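Local coordinates for tRNA threonylcarbamoyladenosine biosynthesis protein TsaB (Pseudomonas aeruginosa, PDB 5BR9) that probably takes part, as a TsaB-type relative of the Kae1/TsaD proteins, in making the threonylcarbamoyl modification of adenosine 37 in tRNA, at residues T19-V24 with S191-A196; R119-I124 with W133-L138; D129-G134 with E155-P160. One frame throughout, in Å; residues are numbered along the deposited sequence.

Interaction 1 of 3, residues T19-V24 with S191-A196; sequences TEACSV and SLLPHA
A serine hydroxyl receives the first amide of a helix borne by a different part of the fold: Ala196 N donates to Ser23 OG over 2.9 Å, with an N-H...O angle of 143°. Ser23 suits the place because its OG, turned in between its own backbone N and carbonyl carbon (chi1 66°), stands out from the strand toward the loop. A water lies 2.8 Å from Ser23 OG and donates to Pro194 O, linking the hydroxyl to the loop a second time. The packing is close, the methyl Ala196 CB lying 3.2 Å from Ser23 OG; a side chain as small as alanine's probably allows helix 196-208 to start this close to strand 21-28. His195, the N-cap residue, accepts from Glu197 N through ND1, and its ring stacks on Tyr36. The contact thus joins the two halves of an ASKHA-type (actin-like) fold, the strand belonging to the sheet of one half and the loop following strand 187-189 of the other. Toward the loop's start the contact becomes apolar. The methyl Thr19 CG2 points at the proline ring, 3.5 Å from Pro194 CD, while Leu193 CD1 reaches Ala21 CB at 4.2 Å. Thr19 divides its two branches between tasks, for OG1 accepts from Ala21 N at 3.0 Å in an ST turn that shapes the chain just ahead of the strand.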
loop_
_atom_site.group_PDB
_atom_site.type_symbol
_atom_site.label_atom_id
_atom_site.label_comp_id
_atom_site.label_asym_id
_atom_site.label_seq_id
_atom_site.Cartn_x
_atom_site.Cartn_y
_atom_site.Cartn_z
ATOM N N THR A 19 -3.132 -11.253 7.166
ATOM C CA THR A 19 -4.158 -11.606 8.140
ATOM C C THR A 19 -4.144 -10.621 9.282
ATOM O O THR A 19 -3.438 -9.623 9.215
ATOM C CB THR A 19 -3.957 -13.050 8.700
ATOM O OG1 THR A 19 -2.742 -13.118 9.462
ATOM C CG2 THR A 19 -3.909 -14.066 7.575
ATOM N N GLU A 20 -4.905 -10.926 10.333
ATOM C CA GLU A 20 -4.879 -10.150 11.571
ATOM C C GLU A 20 -3.506 -10.290 12.253
ATOM O O GLU A 20 -3.160 -9.519 13.153
ATOM C CB GLU A 20 -6.001 -10.601 12.514
ATOM C CG GLU A 20 -5.803 -12.004 13.086
ATOM C CD GLU A 20 -6.932 -12.441 14.014
ATOM O OE1 GLU A 20 -7.072 -13.665 14.234
ATOM O OE2 GLU A 20 -7.678 -11.567 14.518
ATOM N N ALA A 21 -2.737 -11.284 11.812
ATOM C CA ALA A 21 -1.367 -11.483 12.268
ATOM C C ALA A 21 -0.405 -10.627 11.447
ATOM O O ALA A 21 -0.562 -10.477 10.228
ATOM C CB ALA A 21 -0.967 -12.957 12.176
ATOM N N CYS A 22 0.569 -10.044 12.134
ATOM C CA CYS A 22 1.632 -9.305 11.491
ATOM C C CYS A 22 2.960 -9.967 11.859
ATOM O O CYS A 22 3.257 -10.175 13.037
ATOM C CB CYS A 22 1.606 -7.836 11.915
ATOM S SG CYS A 22 2.786 -6.815 11.011
ATOM N N SER A 23 3.758 -10.347 10.874
ATOM C CA SER A 23 4.987 -11.034 11.232
ATOM C C SER A 23 6.127 -10.709 10.281
ATOM O O SER A 23 5.909 -10.337 9.114
ATOM C CB SER A 23 4.753 -12.547 11.302
ATOM O OG SER A 23 4.437 -13.079 10.041
ATOM N N VAL A 24 7.342 -10.799 10.818
ATOM C CA VAL A 24 8.545 -10.464 10.079
ATOM C C VAL A 24 9.596 -11.524 10.381
ATOM O O VAL A 24 9.633 -12.096 11.464
ATOM C CB VAL A 24 9.046 -9.042 10.440
ATOM C CG1 VAL A 24 7.970 -7.984 10.117
ATOM C CG2 VAL A 24 9.434 -8.965 11.915
ATOM N N SER A 191 -7.774 -22.690 12.149
ATOM C CA SER A 191 -7.359 -21.393 12.680
ATOM C C SER A 191 -5.901 -21.042 12.334
ATOM O O SER A 191 -5.403 -19.975 12.699
ATOM C CB SER A 191 -7.575 -21.344 14.189
ATOM O OG SER A 191 -6.532 -22.032 14.842
ATOM N N LEU A 192 -5.219 -21.929 11.620
ATOM C CA LEU A 192 -3.827 -21.664 11.228
ATOM C C LEU A 192 -3.684 -20.507 10.240
ATOM O O LEU A 192 -4.404 -20.427 9.232
ATOM C CB LEU A 192 -3.187 -22.916 10.620
ATOM C CG LEU A 192 -1.658 -22.869 10.610
ATOM C CD1 LEU A 192 -1.087 -23.031 12.044
ATOM C CD2 LEU A 192 -1.102 -23.907 9.640
ATOM N N LEU A 193 -2.722 -19.638 10.529
ATOM C CA LEU A 193 -2.470 -18.423 9.772
ATOM C C LEU A 193 -1.044 -18.451 9.187
ATOM O O LEU A 193 -0.223 -19.248 9.619
ATOM C CB LEU A 193 -2.668 -17.195 10.679
ATOM C CG LEU A 193 -4.067 -16.985 11.281
ATOM C CD1 LEU A 193 -4.120 -15.715 12.132
ATOM C CD2 LEU A 193 -5.137 -16.927 10.170
ATOM N N PRO A 194 -0.769 -17.618 8.166
ATOM C CA PRO A 194 0.583 -17.473 7.619
ATOM C C PRO A 194 1.575 -16.971 8.662
ATOM O O PRO A 194 1.191 -16.244 9.551
ATOM C CB PRO A 194 0.403 -16.437 6.508
ATOM C CG PRO A 194 -1.002 -16.571 6.104
ATOM C CD PRO A 194 -1.756 -16.868 7.365
ATOM N N HIS A 195 2.833 -17.366 8.545
ATOM C CA HIS A 195 3.872 -16.972 9.488
ATOM C C HIS A 195 5.129 -16.606 8.673
ATOM O O HIS A 195 5.552 -17.361 7.790
ATOM C CB HIS A 195 4.128 -18.118 10.459
ATOM C CG HIS A 195 4.894 -17.745 11.682
ATOM N ND1 HIS A 195 6.157 -17.193 11.634
ATOM C CD2 HIS A 195 4.607 -17.912 12.994
ATOM C CE1 HIS A 195 6.592 -16.989 12.864
ATOM N NE2 HIS A 195 5.675 -17.427 13.708
ATOM N N ALA A 196 5.705 -15.438 8.934
ATOM C CA ALA A 196 6.864 -14.971 8.173
ATOM C C ALA A 196 8.036 -15.957 8.216
ATOM O O ALA A 196 8.843 -16.017 7.281
ATOM C CB ALA A 196 7.305 -13.616 8.677
HETATM O O HOH W 1 1.665 -13.190 9.826
#

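Interaction 2 of 3, residues R119-I124 with W133-L138; sequences RVAAAI and WGCYQL
Val120 and Tyr136 exchange both backbone hydrogen bonds, as do Ala122 and Gly134, and these four bonds join the two antiparallel strands of a beta hairpin. The straightest is Val120 N to Tyr136 O, 2.9 Å at 169°; the return bond, from Tyr136 N to Val120 O, is 2.8 Å. Between these pairs Ala121 faces Cys135 in a non-hydrogen-bonded pair, with Cys135 CA 3.4 Å from Val120 O, a CA-H...O contact. Gly134, lacking a side chain, leaves room for the Tyr136 ring near CE2.

Apolar contacts gather on the face bearing Ala121, Ala123, Trp133 and Cys135. The Trp133 indole, its CG anti to the backbone N (chi1 176°), reaches across to the neighbouring strand: Ala121 CB approaches CH2 obliquely at 3.6 Å, Ala123 CB the ring edge near CE3 at 3.9 Å. Alanine probably suits this strand because a single methyl leaves height for the indole. Cys135 SG packs on Ala121 CB at 3.8 Å.

Arg119 and Gln137 run side by side on the same face as Trp133. Arg119 CG and Gln137 CG are 4.2 Å apart and Gln137 OE1 lies 3.8 Å from Arg119 CD, but the guanidinium and amide planes stand 81° apart. The backbone therefore sets the register, while Arg119 NE, in a salt bridge with Asp167, and Tyr136 OH, hydrogen-bonded to Glu149 OE2 on the other face, link the hairpin to its surroundings.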
loop_
_atom_site.group_PDB
_atom_site.type_symbol
_atom_site.label_atom_id
_atom_site.label_comp_id
_atom_site.label_asym_id
_atom_site.label_seq_id
_atom_site.Cartn_x
_atom_site.Cartn_y
_atom_site.Cartn_z
ATOM N N ARG A 119 1.683 -33.482 2.761
ATOM C CA ARG A 119 0.645 -33.113 1.814
ATOM C C ARG A 119 -0.385 -32.254 2.532
ATOM O O ARG A 119 -1.000 -32.682 3.511
ATOM C CB ARG A 119 0.008 -34.358 1.191
ATOM C CG ARG A 119 1.061 -35.247 0.528
ATOM C CD ARG A 119 0.531 -36.109 -0.595
ATOM N NE ARG A 119 -0.052 -37.351 -0.117
ATOM C CZ ARG A 119 -0.255 -38.423 -0.878
ATOM N NH1 ARG A 119 -0.797 -39.518 -0.353
ATOM N NH2 ARG A 119 0.100 -38.409 -2.159
ATOM N N VAL A 120 -0.560 -31.029 2.046
ATOM C CA VAL A 120 -1.451 -30.074 2.700
ATOM C C VAL A 120 -2.397 -29.444 1.696
ATOM O O VAL A 120 -1.983 -28.952 0.646
ATOM C CB VAL A 120 -0.672 -28.971 3.441
ATOM C CG1 VAL A 120 -1.648 -27.918 3.968
ATOM C CG2 VAL A 120 0.138 -29.557 4.596
ATOM N N ALA A 121 -3.679 -29.504 2.004
ATOM C CA ALA A 121 -4.660 -28.730 1.264
ATOM C C ALA A 121 -4.869 -27.417 2.035
ATOM O O ALA A 121 -5.410 -27.412 3.131
ATOM C CB ALA A 121 -5.976 -29.519 1.099
ATOM N N ALA A 122 -4.375 -26.318 1.483
ATOM C CA ALA A 122 -4.520 -25.017 2.113
ATOM C C ALA A 122 -5.801 -24.342 1.632
ATOM O O ALA A 122 -6.095 -24.326 0.443
ATOM C CB ALA A 122 -3.309 -24.158 1.826
ATOM N N ALA A 123 -6.573 -23.814 2.569
ATOM C CA ALA A 123 -7.803 -23.114 2.240
ATOM C C ALA A 123 -7.927 -21.874 3.095
ATOM O O ALA A 123 -7.866 -21.956 4.318
ATOM C CB ALA A 123 -9.042 -24.027 2.437
ATOM N N ILE A 124 -8.099 -20.733 2.432
ATOM C CA ILE A 124 -8.252 -19.439 3.084
ATOM C C ILE A 124 -9.608 -18.871 2.714
ATOM O O ILE A 124 -9.975 -18.832 1.539
ATOM C CB ILE A 124 -7.109 -18.470 2.683
ATOM C CG1 ILE A 124 -5.765 -18.978 3.221
ATOM C CG2 ILE A 124 -7.415 -17.061 3.170
ATOM C CD1 ILE A 124 -4.559 -18.184 2.723
ATOM N N TRP A 133 -8.069 -21.780 -2.518
ATOM C CA TRP A 133 -7.740 -23.200 -2.427
ATOM C C TRP A 133 -6.456 -23.549 -3.175
ATOM O O TRP A 133 -6.301 -23.173 -4.325
ATOM C CB TRP A 133 -8.908 -24.014 -2.978
ATOM C CG TRP A 133 -8.700 -25.496 -3.037
ATOM C CD1 TRP A 133 -8.295 -26.232 -4.128
ATOM C CD2 TRP A 133 -8.918 -26.430 -1.984
ATOM N NE1 TRP A 133 -8.265 -27.568 -3.812
ATOM C CE2 TRP A 133 -8.629 -27.719 -2.501
ATOM C CE3 TRP A 133 -9.337 -26.310 -0.650
ATOM C CZ2 TRP A 133 -8.738 -28.874 -1.729
ATOM C CZ3 TRP A 133 -9.439 -27.458 0.120
ATOM C CH2 TRP A 133 -9.147 -28.725 -0.427
ATOM N N GLY A 134 -5.549 -24.272 -2.516
ATOM C CA GLY A 134 -4.298 -24.706 -3.122
ATOM C C GLY A 134 -3.714 -25.896 -2.379
ATOM O O GLY A 134 -3.620 -25.895 -1.147
ATOM N N CYS A 135 -3.361 -26.935 -3.126
ATOM C CA CYS A 135 -2.821 -28.139 -2.538
ATOM C C CYS A 135 -1.324 -28.204 -2.771
ATOM O O CYS A 135 -0.837 -27.892 -3.862
ATOM C CB CYS A 135 -3.513 -29.382 -3.097
ATOM S SG CYS A 135 -5.257 -29.516 -2.658
ATOM N N TYR A 136 -0.606 -28.622 -1.733
ATOM C CA TYR A 136 0.843 -28.549 -1.716
ATOM C C TYR A 136 1.433 -29.873 -1.260
ATOM O O TYR A 136 0.823 -30.580 -0.459
ATOM C CB TYR A 136 1.303 -27.395 -0.794
ATOM C CG TYR A 136 1.084 -26.035 -1.416
ATOM C CD1 TYR A 136 2.138 -25.356 -2.015
ATOM C CD2 TYR A 136 -0.187 -25.436 -1.435
ATOM C CE1 TYR A 136 1.958 -24.115 -2.612
ATOM C CE2 TYR A 136 -0.386 -24.169 -2.038
ATOM C CZ TYR A 136 0.703 -23.521 -2.620
ATOM O OH TYR A 136 0.559 -22.304 -3.244
ATOM N N GLN A 137 2.615 -30.198 -1.782
ATOM C CA GLN A 137 3.335 -31.418 -1.407
ATOM C C GLN A 137 4.828 -31.125 -1.284
ATOM O O GLN A 137 5.401 -30.370 -2.075
ATOM C CB GLN A 137 3.096 -32.530 -2.427
ATOM C CG GLN A 137 3.928 -33.802 -2.178
ATOM C CD GLN A 137 3.452 -35.012 -2.990
ATOM O OE1 GLN A 137 2.399 -34.967 -3.643
ATOM N NE2 GLN A 137 4.231 -36.098 -2.953
ATOM N N LEU A 138 5.442 -31.725 -0.277
ATOM C CA LEU A 138 6.857 -31.560 -0.015
ATOM C C LEU A 138 7.742 -32.066 -1.156
ATOM O O LEU A 138 7.583 -33.179 -1.653
ATOM C CB LEU A 138 7.236 -32.286 1.277
ATOM C CG LEU A 138 8.602 -31.938 1.868
ATOM C CD1 LEU A 138 8.606 -30.529 2.468
ATOM C CD2 LEU A 138 8.978 -32.964 2.914
#

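Interaction 3 of 3, residues D129-G134 with E155-P160; sequences DEVYWG and ERVAVP
The Trp133 indole carries Val157 on one face and the backbone carbonyl of Ala158 at its edge. Val157 CB stands 3.4 Å from the centroid of the six-membered ring, only 13° off the ring normal, so its C-H makes a CH-pi contact over the centre of the benzene part. The two methyls spread to different parts of the same face: CG2 lies 3.7 Å from Trp133 CH2, whereas CG1 sits toward CD2 and CE3. With CG1 anti to the carbonyl carbon (chi1 -59°), the valine lays CB and both methyls on one face, a fit well suited to a beta-branched side chain.

At the edge, Trp133 NE1 donates to Ala158 O over 2.9 Å with an N-H...O angle of 144°. The oxygen lies near the indole plane; the bond is somewhat bent, and the donor comes from well above the carbonyl plane, not along a lone pair. Further round the rim Val159 CG1 touches Trp133 CZ2 at 3.9 Å. Val131 CG2 continues the apolar surface along the strand, meeting Val157 CG1 at 4.0 Å with the two side chains crossing at about a right angle.

These contacts lay the loop that follows strand 142-152 over one face of the sheet, against strand 131-139. Val157 also packs on Leu152, and its carbonyl accepts from Gln183 NE2. Near the surface Asp129 and Glu155 both form salt bridges with Arg180, whose positive charge probably offsets the repulsion between the two acids. Tryptophan suits the centre because it offers a broad apolar face and one in-plane donor together: the buried N-H finds its acceptor in the loop backbone, and dispersion over the face and the hydrogen bond at the edge hold the same loop.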
loop_
_atom_site.group_PDB
_atom_site.type_symbol
_atom_site.label_atom_id
_atom_site.label_comp_id
_atom_site.label_asym_id
_atom_site.label_seq_id
_atom_site.Cartn_x
_atom_site.Cartn_y
_atom_site.Cartn_z
ATOM N N ASP A 129 -18.981 -16.420 0.009
ATOM C CA ASP A 129 -19.302 -17.844 0.003
ATOM C C ASP A 129 -18.335 -18.645 -0.852
ATOM O O ASP A 129 -18.707 -19.663 -1.434
ATOM C CB ASP A 129 -20.743 -18.085 -0.478
ATOM C CG ASP A 129 -21.305 -19.397 0.037
ATOM O OD1 ASP A 129 -20.838 -19.828 1.114
ATOM O OD2 ASP A 129 -22.197 -20.003 -0.619
ATOM N N GLU A 130 -17.088 -18.194 -0.907
ATOM C CA GLU A 130 -16.045 -18.939 -1.595
ATOM C C GLU A 130 -14.789 -19.030 -0.738
ATOM O O GLU A 130 -14.627 -18.286 0.231
ATOM C CB GLU A 130 -15.692 -18.296 -2.934
ATOM C CG GLU A 130 -16.837 -18.300 -3.942
ATOM C CD GLU A 130 -16.402 -17.767 -5.287
ATOM O OE1 GLU A 130 -15.777 -16.682 -5.335
ATOM O OE2 GLU A 130 -16.687 -18.438 -6.294
ATOM N N VAL A 131 -13.899 -19.944 -1.111
ATOM C CA VAL A 131 -12.604 -20.069 -0.470
ATOM C C VAL A 131 -11.499 -20.074 -1.498
ATOM O O VAL A 131 -11.655 -20.611 -2.599
ATOM C CB VAL A 131 -12.516 -21.351 0.416
ATOM C CG1 VAL A 131 -13.511 -21.306 1.562
ATOM C CG2 VAL A 131 -12.764 -22.600 -0.436
ATOM N N TYR A 132 -10.356 -19.524 -1.104
ATOM C CA TYR A 132 -9.133 -19.708 -1.835
ATOM C C TYR A 132 -8.586 -21.085 -1.500
ATOM O O TYR A 132 -8.645 -21.510 -0.346
ATOM C CB TYR A 132 -8.136 -18.624 -1.472
ATOM C CG TYR A 132 -8.569 -17.219 -1.830
ATOM C CD1 TYR A 132 -8.624 -16.800 -3.158
ATOM C CD2 TYR A 132 -8.948 -16.318 -0.845
ATOM C CE1 TYR A 132 -9.012 -15.505 -3.491
ATOM C CE2 TYR A 132 -9.342 -15.025 -1.171
ATOM C CZ TYR A 132 -9.380 -14.625 -2.495
ATOM O OH TYR A 132 -9.770 -13.334 -2.811
ATOM N N TRP A 133 -8.069 -21.780 -2.518
ATOM C CA TRP A 133 -7.740 -23.200 -2.427
ATOM C C TRP A 133 -6.456 -23.549 -3.175
ATOM O O TRP A 133 -6.301 -23.173 -4.325
ATOM C CB TRP A 133 -8.908 -24.014 -2.978
ATOM C CG TRP A 133 -8.700 -25.496 -3.037
ATOM C CD1 TRP A 133 -8.295 -26.232 -4.128
ATOM C CD2 TRP A 133 -8.918 -26.430 -1.984
ATOM N NE1 TRP A 133 -8.265 -27.568 -3.812
ATOM C CE2 TRP A 133 -8.629 -27.719 -2.501
ATOM C CE3 TRP A 133 -9.337 -26.310 -0.650
ATOM C CZ2 TRP A 133 -8.738 -28.874 -1.729
ATOM C CZ3 TRP A 133 -9.439 -27.458 0.120
ATOM C CH2 TRP A 133 -9.147 -28.725 -0.427
ATOM N N GLY A 134 -5.549 -24.272 -2.516
ATOM C CA GLY A 134 -4.298 -24.706 -3.122
ATOM C C GLY A 134 -3.714 -25.896 -2.379
ATOM O O GLY A 134 -3.620 -25.895 -1.147
ATOM N N GLU A 155 -17.972 -26.572 -2.266
ATOM C CA GLU A 155 -18.504 -27.772 -2.923
ATOM C C GLU A 155 -17.651 -28.286 -4.078
ATOM O O GLU A 155 -17.849 -29.402 -4.553
ATOM C CB GLU A 155 -19.926 -27.506 -3.463
ATOM C CG GLU A 155 -21.008 -27.458 -2.399
ATOM C CD GLU A 155 -21.089 -26.110 -1.680
ATOM O OE1 GLU A 155 -20.306 -25.188 -2.022
ATOM O OE2 GLU A 155 -21.943 -25.979 -0.772
ATOM N N ARG A 156 -16.738 -27.461 -4.572
ATOM C CA ARG A 156 -16.028 -27.829 -5.777
ATOM C C ARG A 156 -14.548 -28.080 -5.544
ATOM O O ARG A 156 -13.874 -28.507 -6.477
ATOM C CB ARG A 156 -16.222 -26.760 -6.848
ATOM C CG ARG A 156 -17.641 -26.713 -7.419
ATOM C CD ARG A 156 -17.770 -25.632 -8.478
ATOM N NE ARG A 156 -16.900 -25.886 -9.625
ATOM C CZ ARG A 156 -16.293 -24.933 -10.329
ATOM N NH1 ARG A 156 -16.453 -23.656 -9.996
ATOM N NH2 ARG A 156 -15.517 -25.259 -11.358
ATOM N N VAL A 157 -14.041 -27.844 -4.325
ATOM C CA VAL A 157 -12.603 -28.010 -4.095
ATOM C C VAL A 157 -12.232 -29.485 -4.218
ATOM O O VAL A 157 -13.029 -30.373 -3.881
ATOM C CB VAL A 157 -12.115 -27.453 -2.723
ATOM C CG1 VAL A 157 -12.416 -25.967 -2.583
ATOM C CG2 VAL A 157 -12.654 -28.260 -1.560
ATOM N N ALA A 158 -11.014 -29.732 -4.702
ATOM C CA ALA A 158 -10.534 -31.098 -4.916
ATOM C C ALA A 158 -9.032 -31.213 -4.660
ATOM O O ALA A 158 -8.288 -30.241 -4.820
ATOM C CB ALA A 158 -10.877 -31.554 -6.345
ATOM N N VAL A 159 -8.593 -32.405 -4.266
ATOM C CA VAL A 159 -7.174 -32.665 -4.014
ATOM C C VAL A 159 -6.605 -33.484 -5.187
ATOM O O VAL A 159 -7.343 -34.249 -5.819
ATOM C CB VAL A 159 -6.971 -33.389 -2.670
ATOM C CG1 VAL A 159 -7.409 -32.502 -1.511
ATOM C CG2 VAL A 159 -7.700 -34.731 -2.656
ATOM N N PRO A 160 -5.294 -33.320 -5.479
ATOM C CA PRO A 160 -4.624 -33.989 -6.608
ATOM C C PRO A 160 -4.159 -35.412 -6.282
ATOM O O PRO A 160 -3.617 -36.095 -7.161
ATOM C CB PRO A 160 -3.408 -33.091 -6.878
ATOM C CG PRO A 160 -3.084 -32.521 -5.555
ATOM C CD PRO A 160 -4.365 -32.429 -4.750
#

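Overall arrangement
Interactions 2 and 3 are neighbours, their centres 10 Å apart, and they share Trp133 and Gly134 on strand 131-139. The indole's six-membered ring is touched both by the alanines of strand 119-125 and by Val157. They also touch where Ile124 O lies 2.8 Å from Tyr132 N, a probable hydrogen bond extending the hairpin, and where Cys135 CB packs on Pro160 CD. Interaction 1 is more distant, its centre about 16 Å from that of interaction 2, with nearest atoms about 5 Å apart, and 21 Å from that of interaction 3. It ties strand 21-28 of one sheet to the loop after strand 187-189 of the other; interactions 2 and 3 lie within or against that second sheet.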